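PDB 5C3U: L-serine ammonia-lyase from Rhizomucor miehei CAU432, which belongs to the pyridoxal-phosphate-dependent enzymes and binds pyridoxal-5'-phosphate in a pocket of its alpha/beta fold. Local coordinates for residues E35-L40 with A304-V309; G57-Q62 with I142-S147; N70-C75 with E95-V100. All blocks are in the same frame, centred on the assembly; numbering follows the deposited sequence.

Contact 1: residues E35-L40 with A304-V309; sequences ECNVFL and AKDVVV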
loop_
_atom_site.group_PDB
_atom_site.type_symbol
_atom_site.label_atom_id
_atom_site.label_comp_id
_atom_site.label_asym_id
_atom_site.label_seq_id
_atom_site.Cartn_x
_atom_site.Cartn_y
_atom_site.Cartn_z
ATOM N N GLU A 35 17.118 -5.450 18.949
ATOM C CA GLU A 35 16.781 -5.897 20.304
ATOM C C GLU A 35 15.263 -5.858 20.506
ATOM O O GLU A 35 14.753 -5.401 21.539
ATOM C CB GLU A 35 17.515 -5.059 21.362
ATOM N N CYS A 36 14.556 -6.348 19.492
ATOM C CA CYS A 36 13.101 -6.327 19.448
ATOM C C CYS A 36 12.644 -7.285 18.356
ATOM O O CYS A 36 13.259 -7.326 17.305
ATOM C CB CYS A 36 12.625 -4.921 19.097
ATOM S SG CYS A 36 10.837 -4.808 18.994
ATOM N N ASN A 37 11.567 -8.029 18.588
ATOM C CA ASN A 37 11.065 -8.965 17.578
ATOM C C ASN A 37 10.410 -8.253 16.395
ATOM O O ASN A 37 9.424 -7.538 16.569
ATOM C CB ASN A 37 10.064 -9.933 18.173
ATOM C CG ASN A 37 10.709 -10.952 19.066
ATOM O OD1 ASN A 37 11.366 -11.879 18.597
ATOM N ND2 ASN A 37 10.514 -10.796 20.361
ATOM N N VAL A 38 10.950 -8.486 15.203
ATOM C CA VAL A 38 10.438 -7.879 13.980
ATOM C C VAL A 38 9.751 -8.946 13.144
ATOM O O VAL A 38 10.360 -9.981 12.809
ATOM C CB VAL A 38 11.573 -7.185 13.186
ATOM C CG1 VAL A 38 11.073 -6.633 11.851
ATOM C CG2 VAL A 38 12.179 -6.067 14.025
ATOM N N PHE A 39 8.475 -8.695 12.831
ATOM C CA PHE A 39 7.703 -9.579 11.974
ATOM C C PHE A 39 7.326 -8.833 10.702
ATOM O O PHE A 39 7.008 -7.642 10.746
ATOM C CB PHE A 39 6.434 -10.037 12.669
ATOM C CG PHE A 39 6.680 -10.936 13.843
ATOM C CD1 PHE A 39 6.765 -10.407 15.131
ATOM C CD2 PHE A 39 6.825 -12.307 13.656
ATOM C CE1 PHE A 39 6.992 -11.248 16.215
ATOM C CE2 PHE A 39 7.039 -13.150 14.736
ATOM C CZ PHE A 39 7.128 -12.616 16.012
ATOM N N LEU A 40 7.342 -9.542 9.587
ATOM C CA LEU A 40 7.060 -8.934 8.296
ATOM C C LEU A 40 5.808 -9.567 7.708
ATOM O O LEU A 40 5.768 -10.782 7.487
ATOM C CB LEU A 40 8.252 -9.139 7.358
ATOM C CG LEU A 40 9.614 -8.679 7.885
ATOM C CD1 LEU A 40 10.701 -9.082 6.904
ATOM C CD2 LEU A 40 9.635 -7.183 8.155
ATOM N N ALA A 304 11.258 -8.454 24.535
ATOM C CA ALA A 304 9.954 -8.955 24.972
ATOM C C ALA A 304 8.804 -8.380 24.135
ATOM O O ALA A 304 7.639 -8.724 24.348
ATOM C CB ALA A 304 9.740 -8.624 26.442
ATOM N N LYS A 305 9.127 -7.506 23.185
ATOM C CA LYS A 305 8.094 -6.813 22.410
ATOM C C LYS A 305 8.184 -7.109 20.918
ATOM O O LYS A 305 9.241 -7.511 20.423
ATOM C CB LYS A 305 8.141 -5.310 22.680
ATOM C CG LYS A 305 7.651 -4.956 24.076
ATOM C CD LYS A 305 7.895 -3.499 24.413
ATOM C CE LYS A 305 7.204 -3.131 25.716
ATOM N NZ LYS A 305 7.685 -1.819 26.238
ATOM N N ASP A 306 7.060 -6.920 20.224
ATOM C CA ASP A 306 6.918 -7.262 18.806
ATOM C C ASP A 306 6.619 -6.005 17.982
ATOM O O ASP A 306 5.824 -5.162 18.407
ATOM C CB ASP A 306 5.757 -8.251 18.618
ATOM C CG ASP A 306 5.999 -9.620 19.282
ATOM O OD1 ASP A 306 5.002 -10.323 19.567
ATOM O OD2 ASP A 306 7.164 -10.014 19.508
ATOM N N VAL A 307 7.284 -5.869 16.830
ATOM C CA VAL A 307 6.891 -4.852 15.852
ATOM C C VAL A 307 6.552 -5.556 14.547
ATOM O O VAL A 307 7.223 -6.512 14.145
ATOM C CB VAL A 307 7.945 -3.731 15.654
ATOM C CG1 VAL A 307 9.242 -4.271 15.074
ATOM C CG2 VAL A 307 7.390 -2.618 14.768
ATOM N N VAL A 308 5.466 -5.103 13.908
ATOM C CA VAL A 308 4.995 -5.710 12.655
ATOM C C VAL A 308 5.169 -4.690 11.525
ATOM O O VAL A 308 4.744 -3.553 11.654
ATOM C CB VAL A 308 3.494 -6.104 12.723
ATOM C CG1 VAL A 308 2.990 -6.575 11.358
ATOM C CG2 VAL A 308 3.252 -7.199 13.754
ATOM N N VAL A 309 5.818 -5.092 10.437
ATOM C CA VAL A 309 5.980 -4.186 9.284
ATOM C C VAL A 309 5.094 -4.720 8.181
ATOM O O VAL A 309 5.228 -5.895 7.808
ATOM C CB VAL A 309 7.445 -4.138 8.795
ATOM C CG1 VAL A 309 7.601 -3.178 7.613
ATOM C CG2 VAL A 309 8.369 -3.753 9.938
#

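Contact 2: residues G57-Q62 with I142-S147; sequences GAFCYQ and IYVPSS. With PLP (pyridoxal-5'-phosphate), chain B.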
loop_
_atom_site.group_PDB
_atom_site.type_symbol
_atom_site.label_atom_id
_atom_site.label_comp_id
_atom_site.label_asym_id
_atom_site.label_seq_id
_atom_site.Cartn_x
_atom_site.Cartn_y
_atom_site.Cartn_z
ATOM N N GLY A 57 -9.862 -5.872 -4.208
ATOM C CA GLY A 57 -10.628 -7.127 -4.272
ATOM C C GLY A 57 -12.015 -6.994 -3.673
ATOM O O GLY A 57 -12.993 -7.426 -4.273
ATOM N N ALA A 58 -12.105 -6.358 -2.500
ATOM C CA ALA A 58 -13.381 -6.185 -1.825
ATOM C C ALA A 58 -14.322 -5.277 -2.609
ATOM O O ALA A 58 -15.530 -5.553 -2.697
ATOM C CB ALA A 58 -13.157 -5.611 -0.436
ATOM N N PHE A 59 -13.778 -4.164 -3.125
ATOM C CA PHE A 59 -14.549 -3.212 -3.917
ATOM C C PHE A 59 -15.090 -3.900 -5.178
ATOM O O PHE A 59 -16.302 -3.809 -5.477
ATOM C CB PHE A 59 -13.674 -2.013 -4.284
ATOM C CG PHE A 59 -14.379 -0.967 -5.107
ATOM C CD1 PHE A 59 -14.934 0.159 -4.502
ATOM C CD2 PHE A 59 -14.459 -1.092 -6.481
ATOM C CE1 PHE A 59 -15.567 1.137 -5.282
ATOM C CE2 PHE A 59 -15.103 -0.133 -7.263
ATOM C CZ PHE A 59 -15.653 0.985 -6.649
ATOM N N CYS A 60 -14.200 -4.578 -5.899
ATOM C CA CYS A 60 -14.590 -5.215 -7.164
ATOM C C CYS A 60 -15.622 -6.328 -6.991
ATOM O O CYS A 60 -16.603 -6.412 -7.764
ATOM C CB CYS A 60 -13.376 -5.721 -7.911
ATOM S SG CYS A 60 -12.363 -4.383 -8.564
ATOM N N TYR A 61 -15.407 -7.160 -5.965
ATOM C CA TYR A 61 -16.321 -8.256 -5.620
ATOM C C TYR A 61 -17.723 -7.729 -5.333
ATOM O O TYR A 61 -18.702 -8.214 -5.899
ATOM C CB TYR A 61 -15.775 -9.069 -4.433
ATOM C CG TYR A 61 -16.524 -10.371 -4.206
ATOM C CD1 TYR A 61 -17.626 -10.430 -3.350
ATOM C CD2 TYR A 61 -16.174 -11.516 -4.913
ATOM C CE1 TYR A 61 -18.337 -11.612 -3.185
ATOM C CE2 TYR A 61 -16.864 -12.705 -4.746
ATOM C CZ TYR A 61 -17.938 -12.753 -3.883
ATOM O OH TYR A 61 -18.599 -13.954 -3.724
ATOM N N GLN A 62 -17.813 -6.709 -4.475
ATOM C CA GLN A 62 -19.071 -6.090 -4.135
ATOM C C GLN A 62 -19.735 -5.406 -5.330
ATOM O O GLN A 62 -20.972 -5.473 -5.481
ATOM C CB GLN A 62 -18.906 -5.118 -2.952
ATOM C CG GLN A 62 -20.232 -4.618 -2.373
ATOM C CD GLN A 62 -21.206 -5.747 -2.047
ATOM O OE1 GLN A 62 -20.890 -6.660 -1.293
ATOM N NE2 GLN A 62 -22.401 -5.678 -2.608
ATOM N N ILE A 142 -17.729 1.596 -13.870
ATOM C CA ILE A 142 -17.517 1.937 -12.476
ATOM C C ILE A 142 -16.034 2.250 -12.315
ATOM O O ILE A 142 -15.188 1.415 -12.637
ATOM C CB ILE A 142 -17.962 0.796 -11.520
ATOM C CG1 ILE A 142 -17.483 1.023 -10.101
ATOM C CG2 ILE A 142 -17.463 -0.542 -12.001
ATOM C CD1 ILE A 142 -18.201 2.156 -9.397
ATOM N N TYR A 143 -15.748 3.466 -11.859
ATOM C CA TYR A 143 -14.375 3.858 -11.578
ATOM C C TYR A 143 -13.903 3.226 -10.263
ATOM O O TYR A 143 -14.622 3.229 -9.261
ATOM C CB TYR A 143 -14.174 5.387 -11.535
ATOM C CG TYR A 143 -12.706 5.671 -11.605
ATOM C CD1 TYR A 143 -12.039 5.588 -12.831
ATOM C CD2 TYR A 143 -11.945 5.860 -10.438
ATOM C CE1 TYR A 143 -10.679 5.769 -12.925
ATOM C CE2 TYR A 143 -10.561 6.054 -10.520
ATOM C CZ TYR A 143 -9.943 5.986 -11.771
ATOM O OH TYR A 143 -8.576 6.140 -11.905
ATOM N N VAL A 144 -12.691 2.668 -10.282
ATOM C CA VAL A 144 -12.123 2.027 -9.094
ATOM C C VAL A 144 -11.058 2.930 -8.494
ATOM O O VAL A 144 -9.979 3.101 -9.072
ATOM C CB VAL A 144 -11.505 0.650 -9.410
ATOM C CG1 VAL A 144 -11.036 -0.021 -8.116
ATOM C CG2 VAL A 144 -12.524 -0.238 -10.097
ATOM N N PRO A 145 -11.365 3.560 -7.352
ATOM C CA PRO A 145 -10.336 4.423 -6.784
ATOM C C PRO A 145 -9.241 3.585 -6.100
ATOM O O PRO A 145 -9.434 2.397 -5.890
ATOM C CB PRO A 145 -11.109 5.262 -5.763
ATOM C CG PRO A 145 -12.311 4.451 -5.407
ATOM C CD PRO A 145 -12.515 3.366 -6.453
ATOM N N SER A 146 -8.108 4.194 -5.763
ATOM C CA SER A 146 -7.035 3.422 -5.145
ATOM C C SER A 146 -7.222 3.290 -3.624
ATOM O O SER A 146 -6.749 2.327 -3.028
ATOM C CB SER A 146 -5.679 4.072 -5.465
ATOM O OG SER A 146 -5.612 5.359 -4.852
ATOM N N SER A 147 -7.879 4.269 -2.991
ATOM C CA SER A 147 -7.788 4.417 -1.535
ATOM C C SER A 147 -9.077 4.852 -0.833
ATOM O O SER A 147 -9.417 4.303 0.209
ATOM C CB SER A 147 -6.685 5.448 -1.176
ATOM O OG SER A 147 -5.497 5.231 -1.925
HETATM N N1 PLP B . 2.331 0.348 -0.702
HETATM C C2 PLP B . 1.968 -0.181 -1.884
HETATM C C2A PLP B . 2.906 -1.044 -2.694
HETATM C C3 PLP B . 0.630 0.101 -2.407
HETATM O O3 PLP B . 0.230 -0.428 -3.606
HETATM C C4 PLP B . -0.257 0.937 -1.569
HETATM C C4A PLP B . -1.625 1.224 -2.028
HETATM C C5 PLP B . 0.249 1.471 -0.278
HETATM C C6 PLP B . 1.553 1.124 0.088
HETATM C C5A PLP B . -0.605 2.351 0.636
HETATM O O4P PLP B . -1.623 2.964 -0.146
HETATM P P PLP B . -2.889 3.836 0.366
HETATM O O1P PLP B . -4.002 2.899 0.680
HETATM O O2P PLP B . -2.443 4.719 1.545
HETATM O O3P PLP B . -3.104 4.644 -0.865
#

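Contact 3: residues N70-C75 with E95-V100; sequences NIQFVC and EAIIVV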
loop_
_atom_site.group_PDB
_atom_site.type_symbol
_atom_site.label_atom_id
_atom_site.label_comp_id
_atom_site.label_asym_id
_atom_site.label_seq_id
_atom_site.Cartn_x
_atom_site.Cartn_y
_atom_site.Cartn_z
ATOM N N ASN A 70 -22.173 -7.275 -16.439
ATOM C CA ASN A 70 -22.171 -6.451 -17.661
ATOM C C ASN A 70 -21.513 -5.091 -17.474
ATOM O O ASN A 70 -21.501 -4.258 -18.388
ATOM C CB ASN A 70 -23.607 -6.265 -18.177
ATOM C CG ASN A 70 -24.194 -7.548 -18.718
ATOM O OD1 ASN A 70 -23.480 -8.358 -19.301
ATOM N ND2 ASN A 70 -25.498 -7.745 -18.514
ATOM N N ILE A 71 -20.975 -4.861 -16.280
ATOM C CA ILE A 71 -20.303 -3.601 -15.986
ATOM C C ILE A 71 -18.924 -3.567 -16.623
ATOM O O ILE A 71 -18.428 -4.576 -17.133
ATOM C CB ILE A 71 -20.160 -3.385 -14.470
ATOM C CG1 ILE A 71 -19.434 -4.590 -13.827
ATOM C CG2 ILE A 71 -21.529 -3.120 -13.858
ATOM C CD1 ILE A 71 -18.955 -4.339 -12.413
ATOM N N GLN A 72 -18.313 -2.385 -16.618
ATOM C CA GLN A 72 -16.914 -2.258 -16.995
ATOM C C GLN A 72 -16.226 -1.662 -15.796
ATOM O O GLN A 72 -16.724 -0.678 -15.244
ATOM C CB GLN A 72 -16.728 -1.318 -18.192
ATOM C CG GLN A 72 -17.451 -1.741 -19.464
ATOM C CD GLN A 72 -18.847 -1.153 -19.552
ATOM O OE1 GLN A 72 -19.064 0.007 -19.202
ATOM N NE2 GLN A 72 -19.806 -1.956 -20.014
ATOM N N PHE A 73 -15.102 -2.242 -15.365
ATOM C CA PHE A 73 -14.312 -1.534 -14.359
ATOM C C PHE A 73 -13.376 -0.586 -15.099
ATOM O O PHE A 73 -12.843 -0.944 -16.126
ATOM C CB PHE A 73 -13.474 -2.500 -13.517
ATOM C CG PHE A 73 -14.261 -3.289 -12.503
ATOM C CD1 PHE A 73 -14.928 -2.644 -11.462
ATOM C CD2 PHE A 73 -14.267 -4.667 -12.533
ATOM C CE1 PHE A 73 -15.632 -3.373 -10.504
ATOM C CE2 PHE A 73 -14.972 -5.404 -11.576
ATOM C CZ PHE A 73 -15.660 -4.750 -10.570
ATOM N N VAL A 74 -13.190 0.621 -14.581
ATOM C CA VAL A 74 -12.310 1.600 -15.223
ATOM C C VAL A 74 -11.311 2.032 -14.158
ATOM O O VAL A 74 -11.697 2.337 -13.019
ATOM C CB VAL A 74 -13.116 2.826 -15.737
ATOM C CG1 VAL A 74 -12.190 3.862 -16.375
ATOM C CG2 VAL A 74 -14.193 2.373 -16.731
ATOM N N CYS A 75 -10.030 2.067 -14.506
ATOM C CA CYS A 75 -9.032 2.459 -13.522
ATOM C C CYS A 75 -7.783 3.032 -14.157
ATOM O O CYS A 75 -7.260 2.460 -15.111
ATOM C CB CYS A 75 -8.669 1.260 -12.627
ATOM S SG CYS A 75 -7.722 1.724 -11.158
ATOM N N GLU A 95 -15.513 -6.895 -17.952
ATOM C CA GLU A 95 -14.649 -5.999 -18.739
ATOM C C GLU A 95 -13.857 -5.002 -17.883
ATOM O O GLU A 95 -14.386 -4.424 -16.930
ATOM C CB GLU A 95 -15.517 -5.217 -19.726
ATOM C CG GLU A 95 -14.851 -4.819 -21.026
ATOM C CD GLU A 95 -15.801 -4.964 -22.206
ATOM O OE1 GLU A 95 -16.938 -4.443 -22.136
ATOM O OE2 GLU A 95 -15.419 -5.620 -23.199
ATOM N N ALA A 96 -12.597 -4.776 -18.232
ATOM C CA ALA A 96 -11.816 -3.736 -17.538
ATOM C C ALA A 96 -11.160 -2.823 -18.568
ATOM O O ALA A 96 -10.650 -3.287 -19.611
ATOM C CB ALA A 96 -10.770 -4.348 -16.615
ATOM N N ILE A 97 -11.241 -1.527 -18.302
ATOM C CA ILE A 97 -10.593 -0.508 -19.110
ATOM C C ILE A 97 -9.518 0.112 -18.208
ATOM O O ILE A 97 -9.835 0.742 -17.183
ATOM C CB ILE A 97 -11.605 0.584 -19.580
ATOM C CG1 ILE A 97 -12.711 -0.036 -20.448
ATOM C CG2 ILE A 97 -10.884 1.724 -20.297
ATOM C CD1 ILE A 97 -14.058 0.644 -20.288
ATOM N N ILE A 98 -8.264 -0.038 -18.609
ATOM C CA ILE A 98 -7.155 0.350 -17.757
ATOM C C ILE A 98 -6.287 1.410 -18.445
ATOM O O ILE A 98 -5.872 1.208 -19.576
ATOM C CB ILE A 98 -6.290 -0.886 -17.385
ATOM C CG1 ILE A 98 -7.109 -1.909 -16.582
ATOM C CG2 ILE A 98 -5.025 -0.454 -16.646
ATOM C CD1 ILE A 98 -7.745 -1.375 -15.308
ATOM N N VAL A 99 -6.035 2.532 -17.771
ATOM C CA VAL A 99 -5.114 3.548 -18.313
ATOM C C VAL A 99 -3.812 3.580 -17.493
ATOM O O VAL A 99 -3.831 3.647 -16.242
ATOM C CB VAL A 99 -5.764 4.960 -18.330
ATOM C CG1 VAL A 99 -4.842 5.995 -18.977
ATOM C CG2 VAL A 99 -7.093 4.913 -19.073
ATOM N N VAL A 100 -2.681 3.589 -18.193
ATOM C CA VAL A 100 -1.382 3.707 -17.511
ATOM C C VAL A 100 -0.575 4.810 -18.221
ATOM O O VAL A 100 -0.881 5.116 -19.383
ATOM C CB VAL A 100 -0.628 2.369 -17.501
ATOM C CG1 VAL A 100 -1.490 1.238 -16.897
ATOM C CG2 VAL A 100 -0.161 1.998 -18.902
HETATM O O HOH W 1 -18.448 -6.698 -18.510
#

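Contact 1: residues E35-L40 with A304-V309
Strands 37-40 and 306-309 run parallel, their axes 4.7 Å apart and inclined by 25°, with N37, V38, F39 and L40 paired in turn with D306, V307, V308 and V309. They are neighbours in the mixed sheet of this alpha/beta pyridoxal-phosphate-dependent enzyme, between strands 24-26 and 174-178. N37 and F39 each use both backbone polar groups: N37 N donates to K305 O, N37 O accepts from V307 N at 2.7 Å, F39 N donates to V307 O, and F39 O accepts from V309 N at 2.8 Å. V38 and L40 turn their backbone bonds the other way, to A27 and L25.

On the face carrying N37, F39 and D306, the carboxylate of D306 is the meeting point. Its OD2 lies in the plane of the F39 ring, 3.5 Å from CE1 at the edge, while carboxylate and ring planes stand 85° apart; the weakly positive rim of a phenyl ring suits such an oxygen. The same OD2 is 3.2 Å from N37 CB. With N37 CG anti to the carbonyl carbon (chi1 -72°), the amide extends alongside the D306 side chain, and its OD1 reaches H26 in a weak hydrogen bond. On the other face, aliphatic within this pair, helices 260-274 and 280-290 pack on L40 and 280-290 on V309; these two side chains point the same way, L40 CD2 resting 3.8 Å from V309 CB.

Contact 2: residues G57-Q62 with I142-S147
The ring of F59, on helix 52-67, is met by four consecutive residues of 142-147. P145 CD lies over one face, 4.2 Å from the ring centroid and 24° off the normal, a CH-pi contact displaced toward the rim. I142 CG1 comes to the edge near the ring plane, 3.9 Å from F59 CE2. V144 slides past obliquely, its CG2 3.8 Å from the same CE2, and the backbone oxygen of Y143 stands 3.6 Å from CZ of F59. The CB of F59 points toward this segment, and CG anti to the backbone N (chi1 180°) places the ring among its residues. C60, the next helix residue, adds a looser contact with V144 CG2 through its SG.

In the next shell, H149 meets F59 edge-to-face, V85 of helix 79-92 packs on V144, and Y143, whose CB points away from the helix, is bonded through OH to S77 OG and G76 N. Farther along the same segment the chemistry becomes polar: S146 OG donates to S147 OG at 2.9 Å, and S147 OG donates onward to O3P of pyridoxal-5'-phosphate at 2.7 Å. Other bonds to pyridoxal-5'-phosphate come from N80 ND2 and the backbone nitrogens of G180, G181, G182 and L184. Accepting from S146 probably polarises the S147 hydroxyl and strengthens its bond to the anion, while the helix contact itself depends on apolar packing.

Contact 3: residues N70-C75 with E95-V100
I97 N donates to F73 O at 2.8 Å in a nearly straight line (172° at the hydrogen), a single backbone bond at the middle of a parallel strand pair. Strands 72-75 and 95-100, joined through helix 79-92, form a beta-alpha-beta crossover; their axes are 4.5 Å apart and 16° from parallel. F73 N also donates to E95 O, C75 N to I97 O, and V99 N to C75 O, so the bonds zigzag between alternate residues. Beside E95 a water accepts from E95 N at 3.0 Å and donates to I71 O, in place of a direct bond.

The I97 side chain can be followed outward. CB stands 4.0 Å from F73 O, beside the backbone ladder. CG1, anti to the carbonyl carbon (chi1 -61°), leads back toward the beginning of the strand and carries the tip across to the neighbour. There CD1 touches both Q72 CB at 3.9 Å and V74 CG2 at 4.0 Å, bridging two residues of one sheet face; I120 of strand 118-121 also packs on I97. On the same face the Q72 and E95 side chains run side by side, with Q72 CG 3.8 Å from E95 OE1.

The reverse face, bearing F73, C75, A96 and I98, is packed by helix 79-92 (T81, V82, V85 and A89), and F73 also by helix 52-67. I98 CD1 meets C75 CB at 3.9 Å. The chemistry implies a division of labour: main-chain bonds set the register, while apolar carbons fill both faces and polar side chains gather near the N-terminal end.

Contacts 1 and 3 are both buried parallel strand pairs, but they belong to different sheets on opposite sides of the chain's centre, with centres about 40 Å apart. Contact 2, only partly buried, joins a helix to a strand end and its following loop, and it alone of the three includes a residue bonded to pyridoxal-5'-phosphate. Contacts 2 and 3 touch: strand 141-143 lies beside strand 72-75 in the four-stranded sheet, linked by a probable bond from I142 N to Q72 O. Backbone bonding dominates contacts 1 and 3, whereas contact 2 is joined by side-chain packing. Contact 1 sets a carboxylate oxygen at a ring edge; contact 3 pairs V74 with I97 and C75 with I98.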